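Local coordinates for putative uncharacterized protein (Mycobacterium avium, PDB 2Z6V) that is of uncertain physiological function but, as a member of the sulfotransferase family, probably transfers a sulfonate group from a nucleotide donor such as PAPS to an acceptor, at residues W216-A221 with M312-D317; S225-Q230 with I256-K261; L288-V293 with L299-M304; D32-A37 with D49-G54. All blocks are in the same frame, centred on the assembly; numbering follows the deposited sequence.

Contact 1 of 4, residues W216-A221 with M312-D317; sequences WLFDEA and MRYHVD. With PLM (palmitic acid), chain C.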
# COMPACT_ATOMS: atom_id res chain seq x y z
N TRP A 216 7.20 -6.06 15.31
CA TRP A 216 6.14 -6.99 15.69
C TRP A 216 5.51 -7.53 14.43
O TRP A 216 5.29 -8.73 14.28
CB TRP A 216 5.07 -6.28 16.51
CG TRP A 216 3.82 -7.11 16.68
CD1 TRP A 216 3.67 -8.21 17.49
CD2 TRP A 216 2.57 -6.94 16.00
NE1 TRP A 216 2.40 -8.72 17.36
CE2 TRP A 216 1.70 -7.96 16.45
CE3 TRP A 216 2.09 -6.01 15.06
CZ2 TRP A 216 0.38 -8.09 15.99
CZ3 TRP A 216 0.78 -6.13 14.60
CH2 TRP A 216 -0.06 -7.17 15.07
N LEU A 217 5.22 -6.60 13.52
CA LEU A 217 4.58 -6.93 12.26
C LEU A 217 5.36 -7.93 11.43
O LEU A 217 4.81 -8.93 10.98
CB LEU A 217 4.37 -5.65 11.44
CG LEU A 217 3.53 -5.80 10.17
CD1 LEU A 217 2.09 -6.18 10.53
CD2 LEU A 217 3.57 -4.50 9.39
N PHE A 218 6.64 -7.67 11.25
CA PHE A 218 7.50 -8.54 10.45
C PHE A 218 7.91 -9.86 11.11
O PHE A 218 7.98 -10.89 10.44
CB PHE A 218 8.77 -7.77 10.06
CG PHE A 218 8.57 -6.77 8.96
CD1 PHE A 218 7.32 -6.22 8.71
CD2 PHE A 218 9.64 -6.37 8.18
CE1 PHE A 218 7.15 -5.27 7.69
CE2 PHE A 218 9.48 -5.42 7.16
CZ PHE A 218 8.23 -4.86 6.92
N ASP A 219 8.17 -9.83 12.42
CA ASP A 219 8.63 -11.03 13.12
C ASP A 219 7.64 -11.80 13.98
O ASP A 219 7.92 -12.95 14.34
CB ASP A 219 9.85 -10.69 13.99
CG ASP A 219 10.99 -10.09 13.19
OD1 ASP A 219 11.17 -10.48 12.01
OD2 ASP A 219 11.73 -9.25 13.74
N GLU A 220 6.49 -11.21 14.30
CA GLU A 220 5.52 -11.90 15.15
C GLU A 220 4.11 -12.01 14.61
O GLU A 220 3.49 -13.08 14.67
CB GLU A 220 5.45 -11.22 16.52
CG GLU A 220 6.68 -11.40 17.38
CD GLU A 220 6.56 -10.65 18.69
OE1 GLU A 220 6.74 -9.41 18.69
OE2 GLU A 220 6.27 -11.29 19.72
N ALA A 221 3.58 -10.91 14.11
CA ALA A 221 2.22 -10.89 13.59
C ALA A 221 1.89 -12.03 12.63
O ALA A 221 2.65 -12.34 11.71
CB ALA A 221 1.94 -9.55 12.91
N MET A 312 14.17 -2.83 4.36
CA MET A 312 14.46 -3.22 2.99
C MET A 312 14.94 -4.67 2.92
O MET A 312 14.59 -5.39 1.99
CB MET A 312 15.51 -2.29 2.38
CG MET A 312 14.96 -0.92 2.03
SD MET A 312 13.52 -1.04 0.94
CE MET A 312 14.05 -0.11 -0.49
N ARG A 313 15.73 -5.10 3.91
CA ARG A 313 16.22 -6.47 3.91
C ARG A 313 15.06 -7.47 3.79
O ARG A 313 15.13 -8.42 3.01
CB ARG A 313 17.03 -6.75 5.18
CG ARG A 313 17.56 -8.18 5.26
CD ARG A 313 18.71 -8.30 6.24
NE ARG A 313 18.39 -7.81 7.58
CZ ARG A 313 17.45 -8.32 8.37
NH1 ARG A 313 16.71 -9.35 7.95
NH2 ARG A 313 17.24 -7.81 9.58
N TYR A 314 13.99 -7.24 4.55
CA TYR A 314 12.83 -8.12 4.49
C TYR A 314 12.15 -8.02 3.13
O TYR A 314 11.61 -9.01 2.63
CB TYR A 314 11.82 -7.75 5.57
CG TYR A 314 12.19 -8.19 6.96
CD1 TYR A 314 13.20 -7.55 7.68
CD2 TYR A 314 11.49 -9.21 7.59
CE1 TYR A 314 13.49 -7.92 8.98
CE2 TYR A 314 11.77 -9.59 8.89
CZ TYR A 314 12.77 -8.94 9.59
OH TYR A 314 13.01 -9.29 10.90
N HIS A 315 12.16 -6.84 2.54
CA HIS A 315 11.52 -6.66 1.25
C HIS A 315 12.18 -7.42 0.11
O HIS A 315 11.53 -7.67 -0.90
CB HIS A 315 11.42 -5.17 0.88
CG HIS A 315 10.31 -4.45 1.58
ND1 HIS A 315 10.37 -4.10 2.92
CD2 HIS A 315 9.11 -4.03 1.14
CE1 HIS A 315 9.25 -3.49 3.26
NE2 HIS A 315 8.47 -3.43 2.20
N VAL A 316 13.45 -7.77 0.25
CA VAL A 316 14.13 -8.51 -0.81
C VAL A 316 14.30 -9.99 -0.47
O VAL A 316 14.09 -10.85 -1.33
CB VAL A 316 15.53 -7.92 -1.17
CG1 VAL A 316 15.36 -6.52 -1.73
CG2 VAL A 316 16.45 -7.92 0.05
N ASP A 317 14.66 -10.30 0.78
CA ASP A 317 14.85 -11.70 1.16
C ASP A 317 13.56 -12.51 1.27
O ASP A 317 13.54 -13.67 0.87
CB ASP A 317 15.64 -11.80 2.47
CG ASP A 317 17.03 -11.18 2.37
OD1 ASP A 317 17.62 -11.15 1.26
OD2 ASP A 317 17.55 -10.73 3.42
C1 PLM C . 6.64 2.58 7.61
O1 PLM C . 7.51 2.24 8.44
O2 PLM C . 5.45 2.85 7.86
C2 PLM C . 7.07 2.68 6.14
C3 PLM C . 7.83 1.42 5.70
C4 PLM C . 8.15 1.43 4.20
C5 PLM C . 6.88 1.49 3.35
C6 PLM C . 6.33 2.91 3.24
C7 PLM C . 4.91 2.88 2.66
C8 PLM C . 3.92 2.36 3.69
C9 PLM C . 2.89 1.44 3.02
CA PLM C . 2.25 2.12 1.81
CB PLM C . 1.62 1.09 0.86
CC PLM C . 2.67 0.06 0.45
CD PLM C . 2.87 -0.99 1.55
CE PLM C . 4.22 -1.71 1.43
CF PLM C . 5.36 -0.72 1.67
CG PLM C . 6.72 -1.42 1.71
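Phe218 and Tyr314 carry most of the contact between helix 212-219 and the long helix 301-326, two helices of the sulfotransferase fold, whose core is a five-stranded parallel sheet. Their rings meet aslant, with planes at 55° and centroids 4.9 Å apart. The touching is uneven: Phe218 CD2 sits over one face of the Tyr314 ring, near its rim, and comes 3.4 Å from Tyr314 CG, while Phe218 CE2 lies 3.7 Å from Tyr314 CB. A phenyl group suits the buried end of this pair. Tyrosine suits the partly exposed end, because its ring packs while its hydroxyl continues outward to a polar partner. Tyr314 CG stands anti to its own carbonyl carbon (chi1 -76°), which sends the ring across toward the last turn of helix 212-219. Trp310, one turn earlier on the same helix as Tyr314, meets both rings, and Arg318 binds the carbonyl oxygen of Phe218. Deeper in, His315 CE1 comes to the edge of the Phe218 ring, near its plane, 4.0 Å from Phe218 CZ. The imidazole is fixed by its ND1 bond to the carbonyl of Gln311, whose side chain also hydrogen-bonds the palmitic acid. At the solvent side, the Tyr314 hydroxyl donates to the exposed carboxylate of Asp219, OH to OD1 2.5 Å, the oxygen lying near the plane of the ring at its edge.

Contact 2 of 4, residues S225-Q230 with I256-K261; sequences STYEYQ and IEALLK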
# COMPACT_ATOMS: atom_id res chain seq x y z
N SER A 225 -5.00 -13.51 9.11
CA SER A 225 -6.26 -12.79 9.32
C SER A 225 -6.38 -11.64 8.32
O SER A 225 -7.45 -11.37 7.78
CB SER A 225 -6.33 -12.24 10.75
OG SER A 225 -5.26 -11.35 11.02
N THR A 226 -5.25 -10.97 8.08
CA THR A 226 -5.21 -9.83 7.18
C THR A 226 -5.48 -10.19 5.72
O THR A 226 -6.34 -9.58 5.07
CB THR A 226 -3.85 -9.14 7.26
OG1 THR A 226 -3.52 -8.91 8.64
CG2 THR A 226 -3.88 -7.82 6.50
N TYR A 227 -4.75 -11.16 5.19
CA TYR A 227 -4.97 -11.54 3.81
C TYR A 227 -6.34 -12.15 3.62
O TYR A 227 -6.97 -11.96 2.58
CB TYR A 227 -3.86 -12.49 3.31
CG TYR A 227 -2.62 -11.73 2.91
CD1 TYR A 227 -1.66 -11.38 3.85
CD2 TYR A 227 -2.46 -11.27 1.60
CE1 TYR A 227 -0.57 -10.57 3.50
CE2 TYR A 227 -1.39 -10.47 1.24
CZ TYR A 227 -0.45 -10.12 2.19
OH TYR A 227 0.61 -9.30 1.85
N GLU A 228 -6.83 -12.85 4.64
CA GLU A 228 -8.16 -13.45 4.55
C GLU A 228 -9.18 -12.33 4.52
O GLU A 228 -10.22 -12.44 3.87
CB GLU A 228 -8.41 -14.37 5.74
CG GLU A 228 -7.89 -15.78 5.54
CD GLU A 228 -7.64 -16.48 6.86
OE1 GLU A 228 -8.49 -16.33 7.77
OE2 GLU A 228 -6.60 -17.19 6.97
N TYR A 229 -8.87 -11.24 5.22
CA TYR A 229 -9.76 -10.09 5.24
C TYR A 229 -9.72 -9.43 3.85
O TYR A 229 -10.76 -9.05 3.30
CB TYR A 229 -9.31 -9.08 6.30
CG TYR A 229 -10.14 -7.82 6.33
CD1 TYR A 229 -11.52 -7.88 6.55
CD2 TYR A 229 -9.57 -6.57 6.11
CE1 TYR A 229 -12.31 -6.73 6.53
CE2 TYR A 229 -10.34 -5.41 6.09
CZ TYR A 229 -11.71 -5.50 6.29
OH TYR A 229 -12.49 -4.36 6.26
N GLN A 230 -8.54 -9.32 3.27
CA GLN A 230 -8.45 -8.69 1.96
C GLN A 230 -9.34 -9.41 0.95
O GLN A 230 -10.05 -8.76 0.18
CB GLN A 230 -7.01 -8.67 1.44
CG GLN A 230 -6.89 -7.82 0.20
CD GLN A 230 -5.51 -7.86 -0.41
OE1 GLN A 230 -4.53 -8.18 0.27
NE2 GLN A 230 -5.42 -7.53 -1.69
N ILE A 256 4.82 -12.29 1.66
CA ILE A 256 4.52 -13.17 0.54
C ILE A 256 4.03 -14.58 0.90
O ILE A 256 3.26 -15.18 0.15
CB ILE A 256 5.72 -13.28 -0.43
CG1 ILE A 256 5.27 -13.97 -1.72
CG2 ILE A 256 6.88 -14.00 0.23
CD1 ILE A 256 6.18 -13.72 -2.90
N GLU A 257 4.46 -15.09 2.05
CA GLU A 257 4.02 -16.41 2.48
C GLU A 257 2.52 -16.46 2.82
O GLU A 257 1.83 -17.41 2.46
CB GLU A 257 4.84 -16.89 3.67
CG GLU A 257 6.30 -17.27 3.35
CD GLU A 257 6.43 -18.08 2.06
OE1 GLU A 257 5.47 -18.79 1.69
OE2 GLU A 257 7.51 -18.02 1.41
N ALA A 258 2.02 -15.44 3.51
CA ALA A 258 0.61 -15.42 3.88
C ALA A 258 -0.24 -15.14 2.64
O ALA A 258 -1.35 -15.67 2.49
CB ALA A 258 0.35 -14.36 4.94
N LEU A 259 0.28 -14.30 1.74
CA LEU A 259 -0.40 -13.96 0.50
C LEU A 259 -0.66 -15.26 -0.28
O LEU A 259 -1.81 -15.57 -0.62
CB LEU A 259 0.47 -13.00 -0.32
CG LEU A 259 -0.02 -12.44 -1.66
CD1 LEU A 259 0.91 -11.33 -2.11
CD2 LEU A 259 -0.07 -13.53 -2.71
N LEU A 260 0.40 -16.03 -0.53
CA LEU A 260 0.29 -17.29 -1.27
C LEU A 260 -0.72 -18.24 -0.66
O LEU A 260 -1.43 -18.97 -1.37
CB LEU A 260 1.65 -17.96 -1.36
CG LEU A 260 2.55 -17.26 -2.38
CD1 LEU A 260 3.95 -17.84 -2.33
CD2 LEU A 260 1.93 -17.39 -3.76
N LYS A 261 -0.79 -18.23 0.67
CA LYS A 261 -1.73 -19.07 1.40
C LYS A 261 -3.17 -18.73 0.98
O LYS A 261 -3.95 -19.63 0.70
CB LYS A 261 -1.56 -18.83 2.90
CG LYS A 261 -1.88 -20.02 3.76
CD LYS A 261 -0.68 -20.93 3.88
CE LYS A 261 0.45 -20.25 4.63
NZ LYS A 261 1.62 -21.16 4.83
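Tyr227 of helix 224-238 lays one face of its ring against the backbone and side chains of Ala258 and Leu259, on helix 256-262. That short helix belongs to the beta-alpha-beta crossover that joins the parallel strands 244-248 and 267-272 of the sulfotransferase fold, with strand 109-113 between them in the sheet. The two helices come close here, with the CA atoms of Tyr227 and Leu259 6.1 Å apart, and the ring lies flat against the backbone of helix 256-262. Leu259 CA stands 3.5 Å above the ring plane, displaced toward the rim. The two sides of the ring divide the work: Tyr227 CD1 meets Ala258 CB at 3.8 Å, and Tyr227 CE2 meets Leu259 CB at 3.5 Å. Alanine fits because its single methyl lets the ring lie near the helix backbone. In Leu259, CG is anti to the backbone N (chi1 -178°), which carries the branched end beyond the rim on the same face, CG 3.8 Å from Tyr227 CE2. No hydrogen bond crosses the contact, which coheres by apolar packing. Farther out, His195 meets the tyrosine ring edge-to-face, and Val262 extends the apolar surface along helix 256-262. Glu257 forms a salt bridge with Arg325 of helix 301-326. The phenol is tied at its far end: Tyr227 OH is hydrogen-bonded to ND1 of His252, in the loop before helix 256-262.

Contact 3 of 4, residues L288-V293 with L299-M304; sequences LPQSLV and LDQTEM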
# COMPACT_ATOMS: atom_id res chain seq x y z
N LEU A 288 7.34 13.18 5.71
CA LEU A 288 5.99 13.74 5.72
C LEU A 288 5.15 13.30 6.93
O LEU A 288 4.69 14.14 7.70
CB LEU A 288 5.28 13.43 4.40
CG LEU A 288 3.83 13.94 4.25
CD1 LEU A 288 3.69 15.36 4.79
CD2 LEU A 288 3.44 13.88 2.79
N PRO A 289 4.95 11.98 7.13
CA PRO A 289 4.15 11.62 8.31
C PRO A 289 4.81 11.98 9.64
O PRO A 289 4.12 12.22 10.63
CB PRO A 289 3.91 10.11 8.13
CG PRO A 289 5.04 9.66 7.29
CD PRO A 289 5.21 10.80 6.29
N GLN A 290 6.14 12.02 9.66
CA GLN A 290 6.86 12.39 10.88
C GLN A 290 6.51 13.83 11.21
O GLN A 290 6.26 14.17 12.36
CB GLN A 290 8.37 12.29 10.67
CG GLN A 290 8.95 10.89 10.70
CD GLN A 290 10.37 10.84 10.14
OE1 GLN A 290 11.09 11.84 10.16
NE2 GLN A 290 10.77 9.68 9.63
N SER A 291 6.49 14.68 10.19
CA SER A 291 6.20 16.09 10.37
C SER A 291 4.73 16.38 10.66
O SER A 291 4.41 17.45 11.18
CB SER A 291 6.64 16.90 9.15
OG SER A 291 5.83 16.63 8.02
N LEU A 292 3.86 15.44 10.33
CA LEU A 292 2.43 15.65 10.56
C LEU A 292 1.98 15.35 11.98
O LEU A 292 1.00 15.92 12.44
CB LEU A 292 1.59 14.80 9.60
CG LEU A 292 1.60 15.16 8.11
CD1 LEU A 292 0.67 14.22 7.36
CD2 LEU A 292 1.15 16.61 7.91
N VAL A 293 2.68 14.46 12.68
CA VAL A 293 2.25 14.09 14.03
C VAL A 293 3.34 14.01 15.09
O VAL A 293 3.04 13.73 16.25
CB VAL A 293 1.50 12.73 14.01
CG1 VAL A 293 0.42 12.75 12.93
CG2 VAL A 293 2.48 11.59 13.77
N LEU A 299 13.62 13.48 16.79
CA LEU A 299 13.97 12.39 15.88
C LEU A 299 15.42 12.46 15.40
O LEU A 299 15.98 13.54 15.24
CB LEU A 299 13.06 12.42 14.65
CG LEU A 299 11.57 12.17 14.86
CD1 LEU A 299 10.87 12.28 13.52
CD2 LEU A 299 11.34 10.79 15.47
N ASP A 300 16.01 11.29 15.18
CA ASP A 300 17.37 11.19 14.69
C ASP A 300 17.32 10.56 13.30
O ASP A 300 17.05 9.36 13.17
CB ASP A 300 18.22 10.35 15.65
CG ASP A 300 19.62 10.07 15.12
OD1 ASP A 300 20.09 10.82 14.24
OD2 ASP A 300 20.25 9.10 15.60
N GLN A 301 17.55 11.36 12.27
CA GLN A 301 17.51 10.90 10.88
C GLN A 301 18.59 9.88 10.54
O GLN A 301 18.46 9.12 9.57
CB GLN A 301 17.60 12.08 9.91
CG GLN A 301 16.37 12.99 9.95
CD GLN A 301 15.09 12.27 9.55
OE1 GLN A 301 13.99 12.73 9.87
NE2 GLN A 301 15.22 11.16 8.84
N THR A 302 19.66 9.87 11.32
CA THR A 302 20.73 8.92 11.08
C THR A 302 20.25 7.55 11.53
O THR A 302 20.64 6.53 10.97
CB THR A 302 21.99 9.30 11.88
OG1 THR A 302 22.42 10.61 11.49
CG2 THR A 302 23.11 8.30 11.60
N GLU A 303 19.38 7.53 12.54
CA GLU A 303 18.85 6.27 13.03
C GLU A 303 17.73 5.77 12.14
O GLU A 303 17.36 4.60 12.18
CB GLU A 303 18.35 6.42 14.47
CG GLU A 303 17.83 5.11 15.05
CD GLU A 303 17.70 5.14 16.56
OE1 GLU A 303 18.73 5.33 17.24
OE2 GLU A 303 16.57 4.98 17.06
N MET A 304 17.18 6.67 11.32
CA MET A 304 16.11 6.29 10.41
C MET A 304 16.70 5.45 9.29
O MET A 304 16.03 4.60 8.71
CB MET A 304 15.45 7.55 9.84
CG MET A 304 13.95 7.60 10.01
SD MET A 304 13.44 7.89 11.71
CE MET A 304 13.53 6.26 12.40
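Next to Gln290, the residue that reaches across to Leu299, Gln301 and Met304, the hydroxyl of Ser291 hydrogen-bonds back into its own helix, OG to Leu288 O at 2.8 Å. Folding onto a carbonyl of the preceding turn is a common way for a serine in a helix to satisfy its hydroxyl. Across the contact, Gln290 does the reaching. Beyond CG its chain is extended (chi2 165°), and it spans the space between helix 287-293 and the start of helix 301-326, two consecutive helices of the sulfotransferase fold joined by a loop. Its aliphatic part rests on Leu299: Gln290 CG lies 3.7 Å from Leu299 CD1, and Gln290 CB is 3.8 Å from the same methyl. Glutamine serves well here, having methylenes to pack on leucine and an amide to end among mixed neighbours. The amide comes up against Met304, whose chain, bent at chi2 and chi3, lays CG and SD beside it. From the opposite direction arrives the amide of Gln301, the two planes nearly coplanar at 24° to each other. The second helix is started by Asp300 at its N-cap, with Thr302 N donating to Asp300 OD1 at 3.1 Å and an N-H...O angle of 147°, from above the carboxylate plane. The chemistry of the contact is thus mixed: apolar packing on Leu299 and Met304 is combined with two amides brought close together, while the bonds of Ser291 and Asp300 shape each segment locally.

Contact 4 of 4, residues D32-A37 with D49-G54; sequences DVFKLA and DSWREG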
# COMPACT_ATOMS: atom_id res chain seq x y z
N ASP A 32 -11.52 1.19 23.58
CA ASP A 32 -12.13 2.51 23.58
C ASP A 32 -12.26 2.97 22.13
O ASP A 32 -13.26 3.56 21.74
CB ASP A 32 -11.27 3.52 24.34
CG ASP A 32 -11.23 3.25 25.84
OD1 ASP A 32 -12.29 2.95 26.43
OD2 ASP A 32 -10.12 3.34 26.42
N VAL A 33 -11.22 2.68 21.35
CA VAL A 33 -11.21 3.03 19.94
C VAL A 33 -12.37 2.27 19.28
O VAL A 33 -13.10 2.82 18.46
CB VAL A 33 -9.87 2.60 19.28
CG1 VAL A 33 -9.93 2.78 17.77
CG2 VAL A 33 -8.74 3.43 19.86
N PHE A 34 -12.54 1.02 19.68
CA PHE A 34 -13.61 0.21 19.14
C PHE A 34 -14.96 0.85 19.44
O PHE A 34 -15.81 0.95 18.54
CB PHE A 34 -13.58 -1.20 19.72
CG PHE A 34 -14.63 -2.11 19.15
CD1 PHE A 34 -14.34 -2.94 18.07
CD2 PHE A 34 -15.91 -2.13 19.67
CE1 PHE A 34 -15.32 -3.77 17.52
CE2 PHE A 34 -16.90 -2.96 19.13
CZ PHE A 34 -16.61 -3.78 18.06
N LYS A 35 -15.17 1.27 20.68
CA LYS A 35 -16.44 1.89 21.06
C LYS A 35 -16.77 3.10 20.21
O LYS A 35 -17.91 3.28 19.78
CB LYS A 35 -16.43 2.30 22.54
CG LYS A 35 -16.36 1.14 23.51
CD LYS A 35 -16.55 1.63 24.94
CE LYS A 35 -16.23 0.55 25.96
NZ LYS A 35 -14.78 0.18 25.94
N LEU A 36 -15.76 3.94 19.97
CA LEU A 36 -15.94 5.14 19.18
C LEU A 36 -16.33 4.77 17.74
O LEU A 36 -17.25 5.36 17.17
CB LEU A 36 -14.65 5.97 19.19
CG LEU A 36 -14.67 7.33 18.50
CD1 LEU A 36 -15.82 8.18 19.05
CD2 LEU A 36 -13.32 8.03 18.71
N ALA A 37 -15.63 3.79 17.18
CA ALA A 37 -15.92 3.33 15.82
C ALA A 37 -17.35 2.76 15.74
O ALA A 37 -18.04 2.94 14.74
CB ALA A 37 -14.91 2.26 15.40
N ASP A 49 -11.12 -11.16 16.46
CA ASP A 49 -10.33 -10.44 17.44
C ASP A 49 -8.98 -9.98 16.89
O ASP A 49 -8.26 -9.22 17.54
CB ASP A 49 -10.08 -11.37 18.63
CG ASP A 49 -9.85 -10.64 19.92
OD1 ASP A 49 -9.27 -11.26 20.85
OD2 ASP A 49 -10.26 -9.46 20.03
N SER A 50 -8.65 -10.44 15.68
CA SER A 50 -7.37 -10.15 15.03
C SER A 50 -6.91 -8.69 14.99
O SER A 50 -5.71 -8.42 14.97
CB SER A 50 -7.37 -10.72 13.61
OG SER A 50 -8.36 -10.11 12.81
N TRP A 51 -7.87 -7.77 14.97
CA TRP A 51 -7.57 -6.35 14.90
C TRP A 51 -6.97 -5.77 16.16
O TRP A 51 -6.17 -4.84 16.11
CB TRP A 51 -8.85 -5.57 14.59
CG TRP A 51 -9.94 -5.82 15.60
CD1 TRP A 51 -10.88 -6.81 15.56
CD2 TRP A 51 -10.16 -5.10 16.82
NE1 TRP A 51 -11.67 -6.75 16.68
CE2 TRP A 51 -11.25 -5.71 17.47
CE3 TRP A 51 -9.53 -4.00 17.44
CZ2 TRP A 51 -11.74 -5.26 18.71
CZ3 TRP A 51 -10.02 -3.55 18.67
CH2 TRP A 51 -11.11 -4.19 19.29
N ARG A 52 -7.35 -6.34 17.30
CA ARG A 52 -6.91 -5.84 18.59
C ARG A 52 -5.43 -5.81 18.90
O ARG A 52 -4.93 -4.80 19.39
CB ARG A 52 -7.65 -6.59 19.69
CG ARG A 52 -7.50 -5.93 21.04
CD ARG A 52 -8.39 -6.56 22.10
NE ARG A 52 -8.61 -5.61 23.20
CZ ARG A 52 -7.64 -5.07 23.94
NH1 ARG A 52 -6.36 -5.38 23.71
NH2 ARG A 52 -7.94 -4.21 24.90
N GLU A 53 -4.72 -6.89 18.63
CA GLU A 53 -3.30 -6.91 18.97
C GLU A 53 -2.50 -5.73 18.41
O GLU A 53 -1.78 -5.06 19.16
CB GLU A 53 -2.66 -8.23 18.56
CG GLU A 53 -1.19 -8.31 18.95
CD GLU A 53 -0.62 -9.71 18.86
OE1 GLU A 53 -1.09 -10.52 18.02
OE2 GLU A 53 0.33 -10.00 19.62
N GLY A 54 -2.63 -5.47 17.11
CA GLY A 54 -1.91 -4.37 16.49
C GLY A 54 -2.36 -3.00 16.96
O GLY A 54 -1.53 -2.11 17.22
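Between the helical turns bearing Phe34 and Trp51 the nearest CA atoms, those of Phe34 and Arg52, are 9.0 Å apart. Residues 32-37 are regular helix, with Ala37 N bonded to Val33 O at 3.0 Å. The other segment enters its helix from a loop, and Arg52 N donates to Asp49 O at 3.0 Å in its first turn. At this separation the contact is made by side chains, here two aromatic ones. Phe34 CG is anti to the backbone N (chi1 -177°), and its ring leans toward the other helix. Trp51 takes the crowded position for its CG, between the backbone N and the carbonyl carbon (chi1 57°), which turns the benzo part of the indole to the phenylalanine. The planes differ by 23°, yet the rings are slid apart and barely overlap, with 5.3 Å between the centroids of the phenyl and the six-membered ring. Phe34 CD1 meets Trp51 CZ2 at 3.5 Å, and Trp51 CH2 reaches back to Phe34 CB at 3.9 Å. Helices 30-41 and 50-64 are two consecutive helices near the N-terminus, joined by a short loop, and pack on helix 70-96, where Val33 touches Thr81. The broad indole suits the buried Trp51, since it can touch Phe34, Ile46 and Arg87 at once, and its NE1 makes a weak bond to the carbonyl of Ser48. Over a face of the indole, near its rim, lies Arg52 CB, 3.8 Å above the ring plane. The guanidinium of Arg52 forms a salt bridge with Asp31, linking the second helix to the start of the first.

How the contacts relate
Contact 1 touches contact 4 where Trp216 CH2 lies 3.6 Å from Gly54 CA, although their centres are 24 Å apart. Contact 4 also meets contact 2, Ser225 OG being 3.4 Å from Ser50 CB, and both of these serine hydroxyls hydrogen-bond Asp198. Contacts 1 and 2, centres 15 Å apart, use the successive helices 212-219 and 224-238, while contacts 1 and 3, centres 20 Å apart, share helix 301-326. The bound palmitic acid lies near contacts 1, 2 and 3: it is hydrogen-bonded to NE2 of Gln311, just before segment 312-317 of contact 1, and is about 8 Å from the side chains of Tyr227 in contact 2 and Gln290 in contact 3.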